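Local coordinates for zinc phosphodiesterase ELAC protein 1 (Homo sapiens, PDB 3ZWF), which is a zinc-dependent phosphodiesterase that removes 2',3'-cyclic phosphates from cleaved tRNAs during tRNA repair and has some tRNA 3'-processing endonuclease activity, at residues Val118-Gln127 with Arg152-Tyr163. Residues are numbered along the deposited sequence; the frame is centred on the assembly and turned at random.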
ATOM      1  N   VAL A 118       4.470 -16.713   9.120  1.00 27.62           N
ATOM      2  CA  VAL A 118       5.081 -15.512   9.669  1.00 26.51           C
ATOM      3  C   VAL A 118       5.756 -15.849  10.992  1.00 26.81           C
ATOM      4  O   VAL A 118       5.124 -16.367  11.945  1.00 27.09           O
ATOM      5  CB  VAL A 118       4.084 -14.376   9.883  1.00 25.88           C
ATOM      6  CG1 VAL A 118       4.831 -13.129  10.358  1.00 25.38           C
ATOM      7  CG2 VAL A 118       3.244 -14.115   8.591  1.00 25.79           C
ATOM      8  N   HIS A 119       7.062 -15.619  11.032  1.00 26.89           N
ATOM      9  CA  HIS A 119       7.882 -15.829  12.247  1.00 27.31           C
ATOM     10  C   HIS A 119       8.130 -14.478  12.863  1.00 26.77           C
ATOM     11  O   HIS A 119       8.599 -13.543  12.140  1.00 26.81           O
ATOM     12  CB  HIS A 119       9.171 -16.481  11.878  1.00 27.97           C
ATOM     13  CG  HIS A 119       8.997 -17.814  11.239  1.00 28.69           C
ATOM     14  ND1 HIS A 119       8.255 -18.818  11.827  1.00 29.20           N
ATOM     15  CD2 HIS A 119       9.476 -18.329  10.082  1.00 29.14           C
ATOM     16  CE1 HIS A 119       8.304 -19.899  11.072  1.00 29.92           C
ATOM     17  NE2 HIS A 119       9.008 -19.617   9.989  1.00 29.91           N
ATOM     18  N   GLU A 120       7.706 -14.306  14.110  1.00 26.88           N
ATOM     19  CA  GLU A 120       7.781 -13.014  14.766  1.00 26.52           C
ATOM     20  C   GLU A 120       8.984 -12.857  15.680  1.00 27.03           C
ATOM     21  O   GLU A 120       9.201 -13.698  16.532  1.00 28.64           O
ATOM     22  CB  GLU A 120       6.524 -12.724  15.551  1.00 26.46           C
ATOM     23  CG  GLU A 120       5.311 -12.539  14.643  1.00 25.95           C
ATOM     24  CD  GLU A 120       4.057 -12.088  15.374  1.00 26.13           C
ATOM     25  OE1 GLU A 120       3.831 -12.443  16.529  1.00 27.60           O
ATOM     26  OE2 GLU A 120       3.260 -11.336  14.731  1.00 26.35           O
ATOM     27  N   LEU A 121       9.677 -11.734  15.512  1.00 26.69           N
ATOM     28  CA  LEU A 121      10.776 -11.330  16.390  1.00 27.42           C
ATOM     29  C   LEU A 121      10.286 -10.500  17.551  1.00 27.32           C
ATOM     30  O   LEU A 121       9.549  -9.533  17.364  1.00 26.74           O
ATOM     31  CB  LEU A 121      11.786 -10.494  15.605  1.00 29.24           C
ATOM     32  CG  LEU A 121      12.728 -11.293  14.698  1.00 36.60           C
ATOM     33  CD1 LEU A 121      12.049 -11.957  13.546  1.00 37.30           C
ATOM     34  CD2 LEU A 121      13.750 -10.250  14.130  1.00 42.03           C
ATOM     35  N   VAL A 122      10.665 -10.891  18.759  1.00 28.22           N
ATOM     36  CA  VAL A 122      10.221 -10.203  19.979  1.00 28.62           C
ATOM     37  C   VAL A 122      11.271  -9.153  20.333  1.00 28.87           C
ATOM     38  O   VAL A 122      12.427  -9.502  20.761  1.00 29.66           O
ATOM     39  CB  VAL A 122      10.012 -11.174  21.192  1.00 29.69           C
ATOM     40  CG1 VAL A 122       9.636 -10.392  22.451  1.00 30.30           C
ATOM     41  CG2 VAL A 122       8.935 -12.185  20.854  1.00 29.50           C
ATOM     42  N   PRO A 123      10.911  -7.880  20.188  1.00 28.37           N
ATOM     43  CA  PRO A 123      11.849  -6.830  20.538  1.00 28.67           C
ATOM     44  C   PRO A 123      12.024  -6.639  22.051  1.00 29.86           C
ATOM     45  O   PRO A 123      11.254  -7.163  22.867  1.00 30.40           O
ATOM     46  CB  PRO A 123      11.225  -5.602  19.913  1.00 27.87           C
ATOM     47  CG  PRO A 123       9.773  -5.895  19.948  1.00 27.60           C
ATOM     48  CD  PRO A 123       9.606  -7.337  19.768  1.00 27.66           C
ATOM     49  N   THR A 124      13.055  -5.886  22.404  1.00 30.37           N
ATOM     50  CA  THR A 124      13.264  -5.482  23.789  1.00 31.62           C
ATOM     51  C   THR A 124      12.910  -3.996  23.903  1.00 31.78           C
ATOM     52  O   THR A 124      13.008  -3.240  22.931  1.00 30.90           O
ATOM     53  CB  THR A 124      14.653  -5.803  24.312  1.00 33.09           C
ATOM     54  OG1 THR A 124      15.636  -5.061  23.586  1.00 33.24           O
ATOM     55  CG2 THR A 124      14.912  -7.305  24.202  1.00 33.93           C
ATOM     56  N   ALA A 125      12.532  -3.610  25.121  1.00 34.35           N
ATOM     57  CA  ALA A 125      12.014  -2.259  25.411  1.00 35.14           C
ATOM     58  C   ALA A 125      13.079  -1.172  25.175  1.00 34.97           C
ATOM     59  O   ALA A 125      12.753  -0.030  24.837  1.00 36.29           O
ATOM     60  CB  ALA A 125      11.503  -2.203  26.873  1.00 37.14           C
ATOM     61  N   ASP A 126      14.356  -1.541  25.315  1.00 34.71           N
ATOM     62  CA  ASP A 126      15.452  -0.570  25.138  1.00 35.70           C
ATOM     63  C   ASP A 126      15.832  -0.319  23.663  1.00 33.15           C
ATOM     64  O   ASP A 126      16.823   0.303  23.382  1.00 34.43           O
ATOM     65  CB  ASP A 126      16.697  -0.917  25.985  1.00 40.10           C
ATOM     66  CG  ASP A 126      17.338  -2.262  25.621  1.00 47.64           C
ATOM     67  OD1 ASP A 126      16.737  -3.065  24.897  1.00 46.83           O
ATOM     68  OD2 ASP A 126      18.466  -2.540  26.097  1.00 49.26           O
ATOM     69  N   GLN A 127      14.994  -0.792  22.741  1.00 31.20           N
ATOM     70  CA  GLN A 127      15.164  -0.536  21.323  1.00 29.86           C
ATOM     71  C   GLN A 127      14.453   0.739  20.900  1.00 29.72           C
ATOM     72  O   GLN A 127      14.507   1.097  19.749  1.00 28.47           O
ATOM     73  CB  GLN A 127      14.595  -1.673  20.492  1.00 28.99           C
ATOM     74  CG  GLN A 127      15.462  -2.926  20.545  1.00 29.41           C
ATOM     75  CD  GLN A 127      14.985  -3.985  19.567  1.00 28.61           C
ATOM     76  OE1 GLN A 127      14.366  -4.966  19.964  1.00 28.79           O
ATOM     77  NE2 GLN A 127      15.262  -3.774  18.260  1.00 27.80           N
ATOM     78  N   ARG A 152       6.726 -19.108  14.284  1.00 29.44           N
ATOM     79  CA  ARG A 152       7.482 -19.101  15.522  1.00 30.03           C
ATOM     80  C   ARG A 152       7.409 -17.718  16.164  1.00 29.25           C
ATOM     81  O   ARG A 152       7.152 -16.716  15.486  1.00 28.40           O
ATOM     82  CB  ARG A 152       8.952 -19.444  15.219  1.00 31.71           C
ATOM     83  CG  ARG A 152       9.142 -20.861  14.688  1.00 35.55           C
ATOM     84  CD  ARG A 152      10.576 -21.329  14.817  1.00 50.90           C
ATOM     85  NE  ARG A 152      11.379 -20.820  13.714  1.00 49.27           N
ATOM     86  CZ  ARG A 152      12.427 -20.021  13.806  1.00 51.23           C
ATOM     87  NH1 ARG A 152      12.867 -19.570  14.972  1.00 65.55           N
ATOM     88  NH2 ARG A 152      13.045 -19.676  12.696  1.00 43.70           N
ATOM     89  N   THR A 153       7.597 -17.686  17.469  1.00 29.79           N
ATOM     90  CA  THR A 153       7.877 -16.475  18.246  1.00 29.56           C
ATOM     91  C   THR A 153       9.340 -16.556  18.704  1.00 30.27           C
ATOM     92  O   THR A 153       9.660 -17.367  19.564  1.00 31.29           O
ATOM     93  CB  THR A 153       6.929 -16.390  19.468  1.00 29.92           C
ATOM     94  OG1 THR A 153       5.581 -16.221  18.995  1.00 29.32           O
ATOM     95  CG2 THR A 153       7.245 -15.225  20.355  1.00 29.96           C
ATOM     96  N   ILE A 154      10.166 -15.698  18.122  1.00 29.79           N
ATOM     97  CA  ILE A 154      11.622 -15.784  18.172  1.00 30.41           C
ATOM     98  C   ILE A 154      12.148 -14.805  19.197  1.00 30.66           C
ATOM     99  O   ILE A 154      11.994 -13.588  19.061  1.00 29.93           O
ATOM    100  CB  ILE A 154      12.305 -15.523  16.825  1.00 29.96           C
ATOM    101  CG1 ILE A 154      11.738 -16.423  15.716  1.00 30.18           C
ATOM    102  CG2 ILE A 154      13.827 -15.759  16.946  1.00 32.72           C
ATOM    103  CD1 ILE A 154      12.319 -16.116  14.347  1.00 30.08           C
ATOM    104  N   LEU A 155      12.853 -15.363  20.185  1.00 31.86           N
ATOM    105  CA  LEU A 155      13.370 -14.578  21.301  1.00 32.44           C
ATOM    106  C   LEU A 155      14.809 -14.191  21.056  1.00 33.29           C
ATOM    107  O   LEU A 155      15.562 -14.914  20.413  1.00 36.03           O
ATOM    108  CB  LEU A 155      13.238 -15.326  22.626  1.00 33.73           C
ATOM    109  CG  LEU A 155      11.850 -15.844  22.974  1.00 33.62           C
ATOM    110  CD1 LEU A 155      11.850 -16.433  24.400  1.00 35.09           C
ATOM    111  CD2 LEU A 155      10.810 -14.749  22.922  1.00 32.63           C
ATOM    112  N   LEU A 156      15.204 -13.057  21.616  1.00 33.42           N
ATOM    113  CA  LEU A 156      16.610 -12.687  21.648  1.00 34.25           C
ATOM    114  C   LEU A 156      17.399 -13.723  22.413  1.00 37.13           C
ATOM    115  O   LEU A 156      17.006 -14.143  23.482  1.00 37.82           O
ATOM    116  CB  LEU A 156      16.784 -11.335  22.331  1.00 35.20           C
ATOM    117  CG  LEU A 156      18.212 -10.768  22.334  1.00 37.02           C
ATOM    118  CD1 LEU A 156      18.680 -10.293  20.961  1.00 37.64           C
ATOM    119  CD2 LEU A 156      18.288  -9.662  23.374  1.00 39.62           C
ATOM    120  N   ASP A 157      18.487 -14.166  21.834  1.00 37.82           N
ATOM    121  CA  ASP A 157      19.365 -15.066  22.543  1.00 44.75           C
ATOM    122  C   ASP A 157      20.315 -14.222  23.371  1.00 44.83           C
ATOM    123  O   ASP A 157      21.091 -13.474  22.809  1.00 57.46           O
ATOM    124  CB  ASP A 157      20.144 -15.932  21.580  1.00 45.46           C
ATOM    125  CG  ASP A 157      20.910 -16.969  22.315  1.00 49.80           C
ATOM    126  OD1 ASP A 157      21.936 -16.599  22.947  1.00 54.82           O
ATOM    127  OD2 ASP A 157      20.391 -18.107  22.363  1.00 51.86           O
ATOM    128  N   SER A 158      20.278 -14.382  24.688  1.00 68.78           N
ATOM    129  CA  SER A 158      21.038 -13.504  25.586  1.00 88.91           C
ATOM    130  C   SER A 158      22.542 -13.737  25.514  1.00 91.83           C
ATOM    131  O   SER A 158      23.311 -12.822  25.768  1.00108.93           O
ATOM    132  CB  SER A 158      20.608 -13.684  27.036  1.00 92.36           C
ATOM    133  OG  SER A 158      21.080 -12.616  27.839  1.00 89.18           O
ATOM    134  N   GLU A 159      22.954 -14.958  25.188  1.00 70.43           N
ATOM    135  CA  GLU A 159      24.386 -15.258  25.040  1.00 72.67           C
ATOM    136  C   GLU A 159      24.957 -14.578  23.781  1.00 67.10           C
ATOM    137  O   GLU A 159      25.984 -13.904  23.831  1.00 67.06           O
ATOM    138  CB  GLU A 159      24.638 -16.774  25.013  1.00 67.22           C
ATOM    139  N   GLU A 160      24.256 -14.745  22.665  1.00 63.21           N
ATOM    140  CA  GLU A 160      24.670 -14.220  21.351  1.00 56.16           C
ATOM    141  C   GLU A 160      24.140 -12.798  21.035  1.00 50.87           C
ATOM    142  O   GLU A 160      24.625 -12.135  20.134  1.00 45.82           O
ATOM    143  CB  GLU A 160      24.179 -15.171  20.247  1.00 63.14           C
ATOM    144  CG  GLU A 160      24.824 -16.574  20.228  1.00 75.18           C
ATOM    145  CD  GLU A 160      25.282 -16.956  18.851  1.00 97.08           C
ATOM    146  OE1 GLU A 160      26.362 -16.491  18.446  1.00105.02           O
ATOM    147  OE2 GLU A 160      24.548 -17.701  18.167  1.00118.82           O
ATOM    148  N   ASN A 161      23.136 -12.351  21.778  1.00 50.91           N
ATOM    149  CA  ASN A 161      22.522 -11.032  21.523  1.00 47.81           C
ATOM    150  C   ASN A 161      21.979 -10.907  20.087  1.00 44.49           C
ATOM    151  O   ASN A 161      22.026  -9.838  19.479  1.00 37.65           O
ATOM    152  CB  ASN A 161      23.517  -9.902  21.856  1.00 65.08           C
ATOM    153  CG  ASN A 161      23.033  -9.013  22.987  1.00 89.19           C
ATOM    154  OD1 ASN A 161      22.988  -7.785  22.845  1.00132.37           O
ATOM    155  ND2 ASN A 161      22.657  -9.627  24.118  1.00 76.67           N
ATOM    156  N   SER A 162      21.445 -12.013  19.582  1.00 39.99           N
ATOM    157  CA  SER A 162      20.865 -12.077  18.234  1.00 37.55           C
ATOM    158  C   SER A 162      19.679 -13.021  18.192  1.00 35.52           C
ATOM    159  O   SER A 162      19.427 -13.758  19.147  1.00 36.07           O
ATOM    160  CB  SER A 162      21.925 -12.521  17.214  1.00 41.17           C
ATOM    161  OG  SER A 162      22.288 -13.868  17.430  1.00 47.94           O
ATOM    162  N   TYR A 163      18.965 -12.983  17.074  1.00 32.61           N
ATOM    163  CA  TYR A 163      17.830 -13.859  16.816  1.00 32.27           C
ATOM    164  C   TYR A 163      18.219 -14.790  15.683  1.00 33.98           C
ATOM    165  O   TYR A 163      18.599 -14.315  14.597  1.00 35.35           O
ATOM    166  CB  TYR A 163      16.599 -13.068  16.352  1.00 30.49           C
ATOM    167  CG  TYR A 163      16.143 -11.965  17.281  1.00 30.13           C
ATOM    168  CD1 TYR A 163      16.786 -10.738  17.291  1.00 29.93           C
ATOM    169  CD2 TYR A 163      15.037 -12.119  18.117  1.00 30.08           C
ATOM    170  CE1 TYR A 163      16.370  -9.719  18.135  1.00 29.76           C
ATOM    171  CE2 TYR A 163      14.644 -11.099  18.981  1.00 29.95           C
ATOM    172  CZ  TYR A 163      15.313  -9.910  18.969  1.00 29.81           C
ATOM    173  OH  TYR A 163      14.936  -8.900  19.804  1.00 30.09           O
TER
HETATM  174  O   HOH W   1       4.071 -14.018  18.421  1.00 38.77           O
HETATM  175  O   HOH W   2      13.152 -11.196  22.682  1.00 32.21           O
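Glu-120 and Val-122 zip strand 116-121 and Val-122 to the parallel strand 153-154 through alternating backbone bonds. Glu-120 N donates to Arg-152 O, Glu-120 O accepts from Ile-154 N at 2.7 Å, and Val-122 N closes the ladder on Ile-154 O. Ahead of it a side chain carries on the pairing: His-119 ND1 takes the Arg-152 N-H at 2.9 Å, squarely in the ring plane, which fixes ND1 as an acceptor. With CG anti to the carbonyl carbon (chi1 -61°) the imidazole reaches this amide, while Arg-152 bends at chi3 to bring NE over the rim of one ring face, the guanidinium turned 38° from it.

The buried side of the sheet carries Leu-121 and Ile-154, whose CD1 atoms lie 4.2 Å apart. Tyr-163, also buried, joins them: Leu-121 CD2 lies over the rim of one face of its phenol ring and Leu-156 CA over that of the opposite one, and the hydroxyl OH donates to Val-122 O at 2.8 Å from above the carbonyl plane. That carbonyl also receives a water held by Leu-156 N, so two donors satisfy it.

The other side is wetter, with Thr-153 and Leu-155 exposed to solvent. A water links Glu-120 OE1 to Thr-153 OG1, while OE2 is taken by the backbone N of Gly-96 and Arg-98. Next to Thr-153, Val-122 CG2 meets Thr-153 CG2 at 3.5 Å and Leu-155 CD2 at 3.8 Å, close contacts but at the solvent rim.

In this metallo-beta-lactamase fold, strand 153-154 is an outermost strand of one mixed sheet, next to 116-121, which pairs in turn with 89-94. Leu-121 and Ile-154 face the second sheet, from which Tyr-163 comes: Leu-121 packs on Leu-165, Ala-175 and Phe-185, Ile-154 on Leu-165, and the Tyr-163 ring meets Phe-185 edge-to-face.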